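Esterase (Thermotoga maritima, PDB 3DOH) acts as a thermostable esterase, probably hydrolysing carboxylic esters in an alpha/beta-hydrolase domain that is joined to an immunoglobulin-like domain. Local coordinates at residues K37-V45 with R56-N64; F314-V322 with P358-N368. One frame throughout, in Å; residues are numbered along the deposited sequence.

Contact 1: K37-V45 with R56-N64; sequences KLSPDQFSV and RTITKVYAN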
loop_
_atom_site.group_PDB
_atom_site.type_symbol
_atom_site.label_atom_id
_atom_site.label_comp_id
_atom_site.label_asym_id
_atom_site.label_seq_id
_atom_site.Cartn_x
_atom_site.Cartn_y
_atom_site.Cartn_z
ATOM N N LYS A 37 6.801 17.043 28.139
ATOM C CA LYS A 37 7.711 17.513 27.072
ATOM C C LYS A 37 8.576 16.438 26.348
ATOM O O LYS A 37 9.309 16.759 25.408
ATOM C CB LYS A 37 8.581 18.690 27.584
ATOM C CG LYS A 37 8.102 20.092 27.107
ATOM C CD LYS A 37 9.227 21.148 27.139
ATOM C CE LYS A 37 9.172 22.162 25.952
ATOM N NZ LYS A 37 8.480 23.483 26.232
ATOM N N LEU A 38 8.477 15.172 26.776
ATOM C CA LEU A 38 9.224 14.058 26.180
ATOM C C LEU A 38 8.509 13.519 24.941
ATOM O O LEU A 38 7.291 13.671 24.800
ATOM C CB LEU A 38 9.412 12.942 27.209
ATOM C CG LEU A 38 10.640 12.881 28.129
ATOM C CD1 LEU A 38 11.400 14.225 28.331
ATOM C CD2 LEU A 38 10.219 12.292 29.462
ATOM N N SER A 39 9.254 12.884 24.047
ATOM C CA SER A 39 8.672 12.320 22.845
ATOM C C SER A 39 9.563 11.156 22.388
ATOM O O SER A 39 10.759 11.212 22.579
ATOM C CB SER A 39 8.550 13.430 21.779
ATOM O OG SER A 39 8.489 12.918 20.457
ATOM N N PRO A 40 8.981 10.086 21.816
ATOM C CA PRO A 40 9.734 8.878 21.390
ATOM C C PRO A 40 10.991 9.118 20.563
ATOM O O PRO A 40 11.971 8.400 20.699
ATOM C CB PRO A 40 8.691 8.093 20.575
ATOM C CG PRO A 40 7.406 8.444 21.259
ATOM C CD PRO A 40 7.534 9.921 21.572
ATOM N N ASP A 41 10.983 10.136 19.727
ATOM C CA ASP A 41 12.138 10.393 18.862
ATOM C C ASP A 41 13.332 11.049 19.559
ATOM O O ASP A 41 14.277 11.488 18.894
ATOM C CB ASP A 41 11.720 11.195 17.617
ATOM C CG ASP A 41 11.176 12.600 17.950
ATOM O OD1 ASP A 41 10.962 13.336 16.974
ATOM O OD2 ASP A 41 10.984 12.989 19.143
ATOM N N GLN A 42 13.289 11.141 20.883
ATOM C CA GLN A 42 14.409 11.712 21.633
ATOM C C GLN A 42 15.289 10.583 22.197
ATOM O O GLN A 42 16.313 10.825 22.829
ATOM C CB GLN A 42 13.929 12.597 22.769
ATOM C CG GLN A 42 13.019 13.775 22.397
ATOM C CD GLN A 42 12.524 14.492 23.644
ATOM O OE1 GLN A 42 11.988 13.859 24.554
ATOM N NE2 GLN A 42 12.730 15.801 23.712
ATOM N N PHE A 43 14.888 9.346 21.953
ATOM C CA PHE A 43 15.581 8.233 22.542
ATOM C C PHE A 43 15.790 7.141 21.517
ATOM O O PHE A 43 15.195 7.167 20.452
ATOM C CB PHE A 43 14.731 7.700 23.674
ATOM C CG PHE A 43 14.507 8.676 24.784
ATOM C CD1 PHE A 43 15.318 8.655 25.912
ATOM C CD2 PHE A 43 13.461 9.588 24.723
ATOM C CE1 PHE A 43 15.106 9.532 26.964
ATOM C CE2 PHE A 43 13.239 10.481 25.764
ATOM C CZ PHE A 43 14.062 10.448 26.887
ATOM N N SER A 44 16.612 6.175 21.858
ATOM C CA SER A 44 16.816 5.033 21.006
ATOM C C SER A 44 16.919 3.791 21.870
ATOM O O SER A 44 17.481 3.844 22.980
ATOM C CB SER A 44 18.110 5.205 20.274
ATOM O OG SER A 44 18.293 4.130 19.401
ATOM N N VAL A 45 16.395 2.665 21.406
ATOM C CA VAL A 45 16.571 1.439 22.170
ATOM C C VAL A 45 17.006 0.304 21.235
ATOM O O VAL A 45 16.447 0.161 20.166
ATOM C CB VAL A 45 15.279 1.102 22.943
ATOM C CG1 VAL A 45 15.377 -0.248 23.630
ATOM C CG2 VAL A 45 14.976 2.168 23.986
ATOM N N ARG A 56 14.491 -1.464 18.772
ATOM C CA ARG A 56 13.176 -1.694 19.342
ATOM C C ARG A 56 12.431 -0.435 19.026
ATOM O O ARG A 56 13.006 0.675 19.099
ATOM C CB ARG A 56 13.263 -1.936 20.853
ATOM C CG ARG A 56 13.844 -3.310 21.225
ATOM C CD ARG A 56 13.043 -4.441 20.586
ATOM N NE ARG A 56 11.622 -4.327 20.922
ATOM C CZ ARG A 56 11.076 -4.731 22.074
ATOM N NH1 ARG A 56 11.832 -5.295 23.025
ATOM N NH2 ARG A 56 9.759 -4.565 22.279
ATOM N N THR A 57 11.171 -0.577 18.646
ATOM C CA THR A 57 10.429 0.610 18.349
ATOM C C THR A 57 9.725 1.168 19.576
ATOM O O THR A 57 8.867 0.495 20.158
ATOM C CB THR A 57 9.500 0.503 17.129
ATOM O OG1 THR A 57 8.228 1.007 17.502
ATOM C CG2 THR A 57 9.373 -0.892 16.535
ATOM N N ILE A 58 10.128 2.392 19.973
ATOM C CA ILE A 58 9.569 3.105 21.144
ATOM C C ILE A 58 8.179 3.682 20.823
ATOM O O ILE A 58 8.056 4.575 20.020
ATOM C CB ILE A 58 10.528 4.229 21.641
ATOM C CG1 ILE A 58 11.902 3.652 21.972
ATOM C CG2 ILE A 58 10.009 4.835 22.893
ATOM C CD1 ILE A 58 13.089 4.602 21.728
ATOM N N THR A 59 7.125 3.176 21.444
ATOM C CA THR A 59 5.780 3.603 21.050
ATOM C C THR A 59 5.192 4.800 21.847
ATOM O O THR A 59 4.395 5.568 21.299
ATOM C CB THR A 59 4.785 2.429 21.072
ATOM O OG1 THR A 59 4.896 1.747 22.324
ATOM C CG2 THR A 59 5.105 1.450 19.988
ATOM N N LYS A 60 5.546 4.928 23.132
ATOM C CA LYS A 60 5.205 6.129 23.925
ATOM C C LYS A 60 6.350 6.422 24.906
ATOM O O LYS A 60 6.999 5.486 25.356
ATOM C CB LYS A 60 3.887 5.970 24.726
ATOM C CG LYS A 60 2.788 4.994 24.185
ATOM C CD LYS A 60 1.894 5.555 23.033
ATOM C CE LYS A 60 0.420 5.080 23.149
ATOM N NZ LYS A 60 0.224 3.705 23.808
ATOM N N VAL A 61 6.611 7.696 25.220
ATOM C CA VAL A 61 7.466 8.081 26.378
ATOM C C VAL A 61 6.662 8.789 27.472
ATOM O O VAL A 61 5.791 9.598 27.163
ATOM C CB VAL A 61 8.639 9.029 26.002
ATOM C CG1 VAL A 61 9.558 9.221 27.207
ATOM C CG2 VAL A 61 9.440 8.488 24.874
ATOM N N TYR A 62 6.969 8.502 28.737
ATOM C CA TYR A 62 6.366 9.223 29.883
ATOM C C TYR A 62 7.210 9.178 31.185
ATOM O O TYR A 62 8.217 8.471 31.276
ATOM C CB TYR A 62 4.903 8.776 30.135
ATOM C CG TYR A 62 4.730 7.290 30.444
ATOM C CD1 TYR A 62 4.486 6.361 29.418
ATOM C CD2 TYR A 62 4.830 6.822 31.743
ATOM C CE1 TYR A 62 4.347 5.005 29.684
ATOM C CE2 TYR A 62 4.694 5.468 32.025
ATOM C CZ TYR A 62 4.449 4.563 30.995
ATOM O OH TYR A 62 4.342 3.227 31.292
ATOM N N ALA A 63 6.801 9.938 32.192
ATOM C CA ALA A 63 7.535 9.916 33.443
ATOM C C ALA A 63 6.656 9.592 34.624
ATOM O O ALA A 63 5.488 9.942 34.631
ATOM C CB ALA A 63 8.220 11.225 33.653
ATOM N N ASN A 64 7.219 8.907 35.615
ATOM C CA ASN A 64 6.582 8.710 36.923
ATOM C C ASN A 64 7.651 8.767 38.030
ATOM O O ASN A 64 8.843 9.020 37.745
ATOM C CB ASN A 64 5.798 7.393 36.963
ATOM C CG ASN A 64 6.692 6.153 36.814
ATOM O OD1 ASN A 64 6.342 5.195 36.113
ATOM N ND2 ASN A 64 7.831 6.155 37.488
HETATM O O HOH W 1 14.728 2.688 19.116
#

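Contact 2: F314-V322 with P358-N368; sequences FHAEDDPVV and PHGSWIPTYEN. With SO4 (sulfate ion), chain C.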
loop_
_atom_site.group_PDB
_atom_site.type_symbol
_atom_site.label_atom_id
_atom_site.label_comp_id
_atom_site.label_asym_id
_atom_site.label_seq_id
_atom_site.Cartn_x
_atom_site.Cartn_y
_atom_site.Cartn_z
ATOM N N PHE A 314 -8.437 -28.671 26.474
ATOM C CA PHE A 314 -8.244 -27.746 25.363
ATOM C C PHE A 314 -7.222 -28.405 24.410
ATOM O O PHE A 314 -6.254 -29.057 24.880
ATOM C CB PHE A 314 -7.698 -26.383 25.859
ATOM C CG PHE A 314 -8.673 -25.575 26.683
ATOM C CD1 PHE A 314 -8.855 -25.834 28.045
ATOM C CD2 PHE A 314 -9.424 -24.545 26.102
ATOM C CE1 PHE A 314 -9.784 -25.060 28.813
ATOM C CE2 PHE A 314 -10.351 -23.775 26.877
ATOM C CZ PHE A 314 -10.527 -24.033 28.217
ATOM N N HIS A 315 -7.421 -28.244 23.092
ATOM C CA HIS A 315 -6.523 -28.784 22.070
ATOM C C HIS A 315 -6.902 -28.078 20.766
ATOM O O HIS A 315 -8.026 -27.627 20.611
ATOM C CB HIS A 315 -6.774 -30.287 21.915
ATOM C CG HIS A 315 -5.558 -31.083 21.551
ATOM N ND1 HIS A 315 -4.777 -30.799 20.449
ATOM C CD2 HIS A 315 -5.019 -32.187 22.119
ATOM C CE1 HIS A 315 -3.795 -31.676 20.375
ATOM N NE2 HIS A 315 -3.932 -32.538 21.366
ATOM N N ALA A 316 -5.988 -27.970 19.814
ATOM C CA ALA A 316 -6.369 -27.417 18.517
ATOM C C ALA A 316 -6.437 -28.569 17.560
ATOM O O ALA A 316 -5.538 -29.434 17.553
ATOM C CB ALA A 316 -5.377 -26.399 18.035
ATOM N N GLU A 317 -7.497 -28.554 16.740
ATOM C CA GLU A 317 -7.761 -29.585 15.733
ATOM C C GLU A 317 -6.554 -29.940 14.860
ATOM O O GLU A 317 -6.299 -31.119 14.580
ATOM C CB GLU A 317 -8.895 -29.127 14.843
ATOM C CG GLU A 317 -9.368 -30.216 13.903
ATOM C CD GLU A 317 -8.536 -30.292 12.635
ATOM O OE1 GLU A 317 -7.764 -29.352 12.349
ATOM O OE2 GLU A 317 -8.636 -31.296 11.924
ATOM N N ASP A 318 -5.840 -28.906 14.424
ATOM C CA ASP A 318 -4.681 -29.065 13.556
ATOM C C ASP A 318 -3.353 -28.979 14.282
ATOM O O ASP A 318 -2.388 -28.542 13.666
ATOM C CB ASP A 318 -4.684 -28.001 12.443
ATOM C CG ASP A 318 -4.960 -26.615 12.960
ATOM O OD1 ASP A 318 -5.204 -26.429 14.175
ATOM O OD2 ASP A 318 -4.963 -25.694 12.149
ATOM N N ASP A 319 -3.290 -29.351 15.572
ATOM C CA ASP A 319 -1.987 -29.431 16.267
ATOM C C ASP A 319 -1.111 -30.475 15.540
ATOM O O ASP A 319 -1.471 -31.641 15.508
ATOM C CB ASP A 319 -2.164 -29.774 17.760
ATOM C CG ASP A 319 -0.824 -29.869 18.536
ATOM O OD1 ASP A 319 0.265 -30.062 17.945
ATOM O OD2 ASP A 319 -0.866 -29.789 19.778
ATOM N N PRO A 320 0.022 -30.050 14.940
ATOM C CA PRO A 320 0.872 -30.967 14.193
ATOM C C PRO A 320 1.911 -31.712 15.051
ATOM O O PRO A 320 2.637 -32.571 14.532
ATOM C CB PRO A 320 1.605 -30.036 13.238
ATOM C CG PRO A 320 1.799 -28.800 14.029
ATOM C CD PRO A 320 0.577 -28.682 14.938
ATOM N N VAL A 321 2.000 -31.359 16.330
ATOM C CA VAL A 321 2.951 -31.972 17.267
ATOM C C VAL A 321 2.248 -33.069 18.105
ATOM O O VAL A 321 2.752 -34.190 18.201
ATOM C CB VAL A 321 3.562 -30.890 18.249
ATOM C CG1 VAL A 321 4.476 -31.527 19.323
ATOM C CG2 VAL A 321 4.260 -29.791 17.471
ATOM N N VAL A 322 1.098 -32.713 18.702
ATOM C CA VAL A 322 0.328 -33.597 19.537
ATOM C C VAL A 322 -1.072 -33.745 18.944
ATOM O O VAL A 322 -1.908 -32.858 19.090
ATOM C CB VAL A 322 0.207 -33.053 20.971
ATOM C CG1 VAL A 322 -0.762 -33.921 21.799
ATOM C CG2 VAL A 322 1.611 -32.952 21.665
ATOM N N PRO A 358 -0.228 -23.724 15.504
ATOM C CA PRO A 358 -1.383 -24.432 16.114
ATOM C C PRO A 358 -1.039 -25.333 17.311
ATOM O O PRO A 358 -1.923 -25.770 17.992
ATOM C CB PRO A 358 -2.034 -25.227 14.940
ATOM C CG PRO A 358 -1.123 -25.170 13.840
ATOM C CD PRO A 358 -0.000 -24.157 14.113
ATOM N N HIS A 359 0.220 -25.610 17.569
ATOM C CA HIS A 359 0.534 -26.384 18.759
ATOM C C HIS A 359 0.328 -25.554 20.054
ATOM O O HIS A 359 -0.114 -26.105 21.084
ATOM C CB HIS A 359 1.935 -27.008 18.681
ATOM C CG HIS A 359 2.310 -27.784 19.899
ATOM N ND1 HIS A 359 1.456 -28.686 20.493
ATOM C CD2 HIS A 359 3.439 -27.791 20.646
ATOM C CE1 HIS A 359 2.040 -29.213 21.560
ATOM N NE2 HIS A 359 3.246 -28.691 21.669
ATOM N N GLY A 360 0.589 -24.247 19.986
ATOM C CA GLY A 360 0.436 -23.361 21.132
ATOM C C GLY A 360 -0.967 -23.084 21.646
ATOM O O GLY A 360 -1.274 -21.964 22.044
ATOM N N SER A 361 -1.826 -24.087 21.698
ATOM C CA SER A 361 -3.208 -23.837 22.079
ATOM C C SER A 361 -3.331 -23.340 23.508
ATOM O O SER A 361 -4.430 -22.990 23.958
ATOM C CB SER A 361 -4.099 -25.057 21.834
ATOM O OG SER A 361 -3.495 -26.244 22.302
ATOM N N TRP A 362 -2.216 -23.313 24.237
ATOM C CA TRP A 362 -2.250 -22.820 25.613
ATOM C C TRP A 362 -2.450 -21.293 25.620
ATOM O O TRP A 362 -2.965 -20.710 26.596
ATOM C CB TRP A 362 -0.989 -23.219 26.348
ATOM C CG TRP A 362 0.306 -22.892 25.617
ATOM C CD1 TRP A 362 0.987 -21.689 25.636
ATOM C CD2 TRP A 362 1.083 -23.777 24.785
ATOM N NE1 TRP A 362 2.132 -21.780 24.853
ATOM C CE2 TRP A 362 2.217 -23.046 24.329
ATOM C CE3 TRP A 362 0.941 -25.108 24.391
ATOM C CZ2 TRP A 362 3.199 -23.613 23.492
ATOM C CZ3 TRP A 362 1.930 -25.677 23.544
ATOM C CH2 TRP A 362 3.049 -24.927 23.123
ATOM N N ILE A 363 -2.069 -20.666 24.508
ATOM C CA ILE A 363 -2.192 -19.216 24.328
ATOM C C ILE A 363 -3.634 -18.668 24.391
ATOM O O ILE A 363 -3.924 -17.830 25.222
ATOM C CB ILE A 363 -1.507 -18.785 23.032
ATOM C CG1 ILE A 363 0.011 -19.008 23.161
ATOM C CG2 ILE A 363 -1.880 -17.347 22.697
ATOM C CD1 ILE A 363 0.751 -19.204 21.835
ATOM N N PRO A 364 -4.555 -19.135 23.543
ATOM C CA PRO A 364 -5.891 -18.604 23.812
ATOM C C PRO A 364 -6.468 -19.101 25.115
ATOM O O PRO A 364 -7.345 -18.445 25.699
ATOM C CB PRO A 364 -6.744 -19.159 22.672
ATOM C CG PRO A 364 -5.915 -20.125 21.974
ATOM C CD PRO A 364 -4.513 -20.028 22.382
ATOM N N THR A 365 -6.023 -20.270 25.560
ATOM C CA THR A 365 -6.658 -20.908 26.700
ATOM C C THR A 365 -6.423 -20.095 27.956
ATOM O O THR A 365 -7.372 -19.788 28.654
ATOM C CB THR A 365 -6.143 -22.321 26.855
ATOM O OG1 THR A 365 -6.451 -23.017 25.651
ATOM C CG2 THR A 365 -6.782 -23.009 28.003
ATOM N N TYR A 366 -5.168 -19.729 28.224
ATOM C CA TYR A 366 -4.857 -18.892 29.383
ATOM C C TYR A 366 -5.389 -17.476 29.250
ATOM O O TYR A 366 -5.426 -16.720 30.234
ATOM C CB TYR A 366 -3.359 -18.924 29.743
ATOM C CG TYR A 366 -2.956 -20.294 30.247
ATOM C CD1 TYR A 366 -3.731 -20.944 31.207
ATOM C CD2 TYR A 366 -1.824 -20.965 29.745
ATOM C CE1 TYR A 366 -3.382 -22.218 31.669
ATOM C CE2 TYR A 366 -1.493 -22.259 30.209
ATOM C CZ TYR A 366 -2.274 -22.853 31.175
ATOM O OH TYR A 366 -1.987 -24.099 31.647
ATOM N N GLU A 367 -5.835 -17.128 28.050
ATOM C CA GLU A 367 -6.503 -15.838 27.836
ATOM C C GLU A 367 -8.036 -15.927 27.982
ATOM O O GLU A 367 -8.739 -14.931 27.828
ATOM C CB GLU A 367 -6.049 -15.164 26.522
ATOM C CG GLU A 367 -4.566 -14.722 26.476
ATOM C CD GLU A 367 -4.117 -13.817 27.666
ATOM O OE1 GLU A 367 -4.516 -12.630 27.713
ATOM O OE2 GLU A 367 -3.338 -14.288 28.548
ATOM N N ASN A 368 -8.542 -17.086 28.374
ATOM C CA ASN A 368 -9.979 -17.280 28.512
ATOM C C ASN A 368 -10.498 -17.033 29.950
ATOM O O ASN A 368 -10.305 -17.874 30.859
ATOM C CB ASN A 368 -10.275 -18.699 28.055
ATOM C CG ASN A 368 -11.753 -19.009 27.944
ATOM O OD1 ASN A 368 -12.592 -18.492 28.706
ATOM N ND2 ASN A 368 -12.077 -19.924 27.015
HETATM S S SO4 C . 6.326 -28.348 24.237
HETATM O O1 SO4 C . 7.559 -28.560 23.476
HETATM O O2 SO4 C . 6.462 -27.029 24.918
HETATM O O3 SO4 C . 6.132 -29.498 25.152
HETATM O O4 SO4 C . 5.191 -28.325 23.337
HETATM O O HOH W 2 -3.133 -27.713 20.196
#

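Contact 1: K37-V45 with R56-N64
The ring of F43 meets V61 at CE2, where CG1 of the valine comes within 4.1 Å, the two side chains roughly perpendicular; at the edge of the ring, in its plane, lies the carbonyl O of S39. I27 and Y29 of strand 19-29 also pack against F43. V61 splits its two methyls between neighbouring residues. With CG1 anti to the backbone N (chi1 -173°), that branch reaches CB of L38 at 3.7 Å, while CG2 sits against the backbone of P40. The proline ring lies over the backbone of strand 58-64, its CB 3.6 Å from the carbonyl O of I58. I58 CD1 reaches the backbone of F43 and, at 3.8 Å, V45 CG2. The second methyl of V45, CG1, rests on CB of R56 at 3.9 Å; an alanine here would probably open a gap beside I58 CD1 and R56 CB, where the two valine methyls now sit. Beyond CB the arginine bends away, and its guanidinium forms a salt bridge with D89. Between the two segments the one direct backbone bond is R56 N to V45 O, 2.9 Å long and nearly straight (175°), and water 1 links V45 N to R56 O. Residues 40-42 instead form a 3-10 turn, with S39 N bonded to Q42 OE1 and S39 OG to D41 OD2. The arrangement is that of a beta hairpin, strands 43-48 and 53-64, splaying apart at its open end within the immunoglobulin-like domain.

Contact 2: F314-V322 with P358-N368
D319 and H359 run alongside each other in the same direction, the carboxylate and imidazole planes turned 50° apart. H359 ND1 donates to D319 OD2 at 2.7 Å; the acceptor lies close to the ring plane, whereas the donor meets OD2 on its syn side, 31° out of the carboxylate plane. D319 CG, anti to the backbone N (chi1 -180°), sets the carboxylate between H359 and its own chain; OD2 takes the histidine and OD1 the backbone. V321 N closes an Asx turn on OD1, and V322 N, one residue further, adds a second bond (an Asx motif). That grip fixes the rotation of the carboxylate. The imidazole is sandwiched: V321 places CB over the centre of one face, 3.7 Å from the centroid, and W362 CZ3 lies over the opposite face, off-centre. At the far edge NE2 donates to O4 of a sulfate ion, probably from the crystallisation liquor, at 2.6 Å and is also bonded to S271 OG. S271 sits on a GxSxG turn that fits a nucleophile elbow, and with H359 and D319 it probably forms the Ser-His-Asp triad of alpha/beta-hydrolases. Water 2 accepts from A316 N and S361 OG and donates to D319 OD2 and P358 O. P358 CB lies 3.5 Å from D318 OD1, while D318 OD2 accepts from G349 N. T365 lays CG2 over the F314 ring, 3.4 Å from the centroid, in a CH-pi contact, while its OG1 donates to S361 O at 2.6 Å. N368 brings ND2 to the edge of the F314 ring and caps A371 N with OD1.

In the fold
Contact 1 belongs to the immunoglobulin-like domain and contact 2 to the hydrolase domain; contact 1 lies wholly ahead of contact 2 in the sequence. Their centres are 36 Å apart and their nearest atoms about 17 Å, so within one subunit they do not touch. Contact 2 holds two members of the probable triad and the sulfate, which A183 N and S271 OG also bind, whereas contact 1 stands well away from that site. The assembly brings the two kinds of domain together: S72 and I73 in the immunoglobulin-like domain of a neighbouring subunit meet P320 and V321 of contact 2, and K60 of contact 1 packs on E352 of a further subunit.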